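Local structure of complement factor MASP-3 (Homo sapiens, 3DEM) at residues N7-Q13 against W29-P34. The protein is a serine protease of the complement system that associates with mannan-binding lectin and ficolins, probably through its calcium-binding CUB1-EGF-CUB2 region. Sequence-based numbering, arbitrary orientation.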
ATOM      1  N   ASN A   7      11.352  -1.944  10.961  1.00 42.41           N
ATOM      2  CA  ASN A   7      10.669  -0.690  11.400  1.00 42.41           C
ATOM      3  C   ASN A   7       9.712  -0.127  10.348  1.00 41.91           C
ATOM      4  O   ASN A   7       9.868   1.001   9.887  1.00 41.87           O
ATOM      5  CB  ASN A   7      11.688   0.376  11.807  1.00 42.56           C
ATOM      6  CG  ASN A   7      11.040   1.562  12.497  1.00 43.88           C
ATOM      7  OD1 ASN A   7      10.427   1.419  13.563  1.00 44.77           O
ATOM      8  ND2 ASN A   7      11.170   2.743  11.893  1.00 44.43           N
ATOM      9  N   MET A   8       8.728  -0.935   9.977  1.00 41.24           N
ATOM     10  CA  MET A   8       7.660  -0.517   9.086  1.00 40.91           C
ATOM     11  C   MET A   8       6.536   0.134   9.877  1.00 40.68           C
ATOM     12  O   MET A   8       5.567   0.624   9.297  1.00 40.63           O
ATOM     13  CB  MET A   8       7.098  -1.724   8.336  1.00 40.87           C
ATOM     14  CG  MET A   8       8.054  -2.389   7.352  1.00 41.08           C
ATOM     15  SD  MET A   8       8.261  -1.483   5.804  1.00 41.37           S
ATOM     16  CE  MET A   8       9.630  -0.415   6.231  1.00 40.97           C
ATOM     17  N   PHE A   9       6.661   0.123  11.202  1.00 40.45           N
ATOM     18  CA  PHE A   9       5.602   0.607  12.084  1.00 40.39           C
ATOM     19  C   PHE A   9       6.114   0.858  13.497  1.00 40.36           C
ATOM     20  O   PHE A   9       7.213   0.429  13.855  1.00 40.34           O
ATOM     21  CB  PHE A   9       4.451  -0.405  12.137  1.00 40.37           C
ATOM     22  CG  PHE A   9       4.773  -1.660  12.912  1.00 40.30           C
ATOM     23  CD1 PHE A   9       4.379  -1.794  14.238  1.00 40.29           C
ATOM     24  CD2 PHE A   9       5.466  -2.705  12.317  1.00 40.38           C
ATOM     25  CE1 PHE A   9       4.674  -2.948  14.951  1.00 40.35           C
ATOM     26  CE2 PHE A   9       5.764  -3.861  13.025  1.00 40.12           C
ATOM     27  CZ  PHE A   9       5.367  -3.982  14.341  1.00 40.33           C
ATOM     28  N   GLY A  10       5.306   1.538  14.306  1.00 40.33           N
ATOM     29  CA  GLY A  10       5.649   1.756  15.707  1.00 40.32           C
ATOM     30  C   GLY A  10       4.646   2.606  16.455  1.00 40.28           C
ATOM     31  O   GLY A  10       3.786   3.230  15.851  1.00 40.28           O
ATOM     32  N   GLN A  11       4.764   2.620  17.780  1.00 40.49           N
ATOM     33  CA  GLN A  11       3.913   3.423  18.650  1.00 40.56           C
ATOM     34  C   GLN A  11       4.778   4.350  19.481  1.00 40.67           C
ATOM     35  O   GLN A  11       5.889   3.997  19.867  1.00 40.84           O
ATOM     36  CB  GLN A  11       3.129   2.541  19.623  1.00 40.59           C
ATOM     37  CG  GLN A  11       2.206   1.514  18.998  1.00 40.76           C
ATOM     38  CD  GLN A  11       1.378   0.775  20.046  1.00 40.79           C
ATOM     39  OE1 GLN A  11       1.326  -0.458  20.062  1.00 41.06           O
ATOM     40  NE2 GLN A  11       0.738   1.530  20.935  1.00 40.67           N
ATOM     41  N   ILE A  12       4.256   5.531  19.779  1.00 40.73           N
ATOM     42  CA  ILE A  12       4.960   6.489  20.621  1.00 40.72           C
ATOM     43  C   ILE A  12       3.974   7.142  21.581  1.00 40.61           C
ATOM     44  O   ILE A  12       2.854   7.470  21.197  1.00 40.68           O
ATOM     45  CB  ILE A  12       5.639   7.577  19.773  1.00 40.86           C
ATOM     46  CG1 ILE A  12       6.776   6.983  18.943  1.00 40.90           C
ATOM     47  CG2 ILE A  12       6.178   8.684  20.649  1.00 41.35           C
ATOM     48  CD1 ILE A  12       7.259   7.919  17.851  1.00 41.47           C
ATOM     49  N   GLN A  13       4.397   7.318  22.828  1.00 40.62           N
ATOM     50  CA  GLN A  13       3.586   7.965  23.852  1.00 40.57           C
ATOM     51  C   GLN A  13       4.402   9.056  24.513  1.00 40.61           C
ATOM     52  O   GLN A  13       5.631   9.026  24.482  1.00 40.70           O
ATOM     53  CB  GLN A  13       3.179   6.960  24.937  1.00 40.63           C
ATOM     54  CG  GLN A  13       2.542   5.682  24.427  1.00 40.76           C
ATOM     55  CD  GLN A  13       2.382   4.646  25.512  1.00 40.89           C
ATOM     56  OE1 GLN A  13       2.922   4.789  26.615  1.00 41.47           O
ATOM     57  NE2 GLN A  13       1.632   3.590  25.213  1.00 41.15           N
ATOM     58  N   TRP A  29      11.941  11.625  19.003  1.00 40.61           N
ATOM     59  CA  TRP A  29      11.981  10.325  18.342  1.00 40.62           C
ATOM     60  C   TRP A  29      12.330  10.523  16.878  1.00 40.55           C
ATOM     61  O   TRP A  29      11.633  11.245  16.174  1.00 40.62           O
ATOM     62  CB  TRP A  29      10.627   9.618  18.432  1.00 40.59           C
ATOM     63  CG  TRP A  29      10.208   9.285  19.822  1.00 40.64           C
ATOM     64  CD1 TRP A  29      10.529   8.161  20.526  1.00 40.50           C
ATOM     65  CD2 TRP A  29       9.383  10.077  20.682  1.00 40.50           C
ATOM     66  NE1 TRP A  29       9.959   8.208  21.774  1.00 40.52           N
ATOM     67  CE2 TRP A  29       9.248   9.372  21.895  1.00 40.63           C
ATOM     68  CE3 TRP A  29       8.749  11.318  20.549  1.00 40.57           C
ATOM     69  CZ2 TRP A  29       8.504   9.864  22.968  1.00 40.62           C
ATOM     70  CZ3 TRP A  29       8.007  11.802  21.616  1.00 40.61           C
ATOM     71  CH2 TRP A  29       7.891  11.077  22.807  1.00 40.51           C
ATOM     72  N   ASN A  30      13.401   9.885  16.422  1.00 40.45           N
ATOM     73  CA  ASN A  30      13.750   9.917  15.007  1.00 40.50           C
ATOM     74  C   ASN A  30      13.279   8.643  14.305  1.00 40.49           C
ATOM     75  O   ASN A  30      13.631   7.536  14.708  1.00 40.32           O
ATOM     76  CB  ASN A  30      15.257  10.121  14.813  1.00 40.55           C
ATOM     77  CG  ASN A  30      15.708  11.536  15.150  1.00 40.74           C
ATOM     78  OD1 ASN A  30      14.887  12.434  15.340  1.00 41.00           O
ATOM     79  ND2 ASN A  30      17.021  11.741  15.222  1.00 40.63           N
ATOM     80  N   ILE A  31      12.467   8.806  13.266  1.00 40.40           N
ATOM     81  CA  ILE A  31      11.937   7.666  12.526  1.00 40.41           C
ATOM     82  C   ILE A  31      12.490   7.631  11.108  1.00 40.32           C
ATOM     83  O   ILE A  31      12.264   8.545  10.321  1.00 40.45           O
ATOM     84  CB  ILE A  31      10.402   7.704  12.446  1.00 40.41           C
ATOM     85  CG1 ILE A  31       9.792   7.835  13.844  1.00 40.58           C
ATOM     86  CG2 ILE A  31       9.877   6.464  11.744  1.00 40.42           C
ATOM     87  CD1 ILE A  31       8.329   8.196  13.825  1.00 40.79           C
ATOM     88  N   THR A  32      13.220   6.574  10.787  1.00 40.30           N
ATOM     89  CA  THR A  32      13.735   6.392   9.439  1.00 40.41           C
ATOM     90  C   THR A  32      13.177   5.106   8.845  1.00 40.34           C
ATOM     91  O   THR A  32      13.180   4.063   9.493  1.00 40.25           O
ATOM     92  CB  THR A  32      15.281   6.348   9.413  1.00 40.42           C
ATOM     93  OG1 THR A  32      15.804   7.562   9.964  1.00 40.60           O
ATOM     94  CG2 THR A  32      15.798   6.187   7.983  1.00 40.45           C
ATOM     95  N   VAL A  33      12.675   5.199   7.620  1.00 40.41           N
ATOM     96  CA  VAL A  33      12.250   4.023   6.866  1.00 40.38           C
ATOM     97  C   VAL A  33      13.123   3.870   5.618  1.00 40.35           C
ATOM     98  O   VAL A  33      13.823   4.807   5.231  1.00 40.21           O
ATOM     99  CB  VAL A  33      10.748   4.091   6.479  1.00 40.41           C
ATOM    100  CG1 VAL A  33       9.874   4.016   7.726  1.00 40.22           C
ATOM    101  CG2 VAL A  33      10.445   5.349   5.671  1.00 40.23           C
ATOM    102  N   PRO A  34      13.094   2.682   4.992  1.00 40.39           N
ATOM    103  CA  PRO A  34      13.904   2.425   3.805  1.00 40.34           C
ATOM    104  C   PRO A  34      13.523   3.329   2.644  1.00 40.33           C
ATOM    105  O   PRO A  34      12.461   3.952   2.666  1.00 40.20           O
ATOM    106  CB  PRO A  34      13.569   0.968   3.457  1.00 40.32           C
ATOM    107  CG  PRO A  34      13.025   0.384   4.707  1.00 40.38           C
ATOM    108  CD  PRO A  34      12.300   1.505   5.377  1.00 40.41           C
TER
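Ile12 sets its CG2 methyl over one face of the Trp29 indole. Ile12 CG2 sits 3.3 Å from the centroid of the six-membered ring of Trp29, only 8° off the ring normal, a clear CH-pi contact. Both branches of Ile12 are used. CG2 covers the benzo ring, while Ile12 CD1, at the end of the other branch, lies 3.8 Å from Trp29 CG and 4.2 Å from Ile31 CD1. The side chains of Ile12 and Trp29 run past each other in opposite directions. Gln13 O lies obliquely by the same indole, 3.4 Å from Trp29 CZ2. At the other end, chi1 of Asn7 (-169°) swings the amide toward the 29-34 segment, and chi2 turns Asn7 ND2 to Thr32 O in a weak hydrogen bond of 3.4 Å. Asn7 OD1 is hydrogen-bonded to Tyr116 OH, outside the two segments. Met8 bends at chi2 and chi3 and brings Met8 CE tightly against Pro34 CD, 3.4 Å away.

Strand 9-13 and the 29-32 part of strand 25-32 run nearly antiparallel but belong to different sheets, and each pairs with its own neighbour, 111-120 or 94-101. The contact thus joins the edge strands of the two four-stranded sheets of the first CUB domain, a beta sandwich. Phe9 stacks on Tyr141 of the second subunit. No backbone hydrogen bond spans the two segments, so side-chain packing, chiefly Ile12 on Trp29, holds them together, with one weak bond from Asn7.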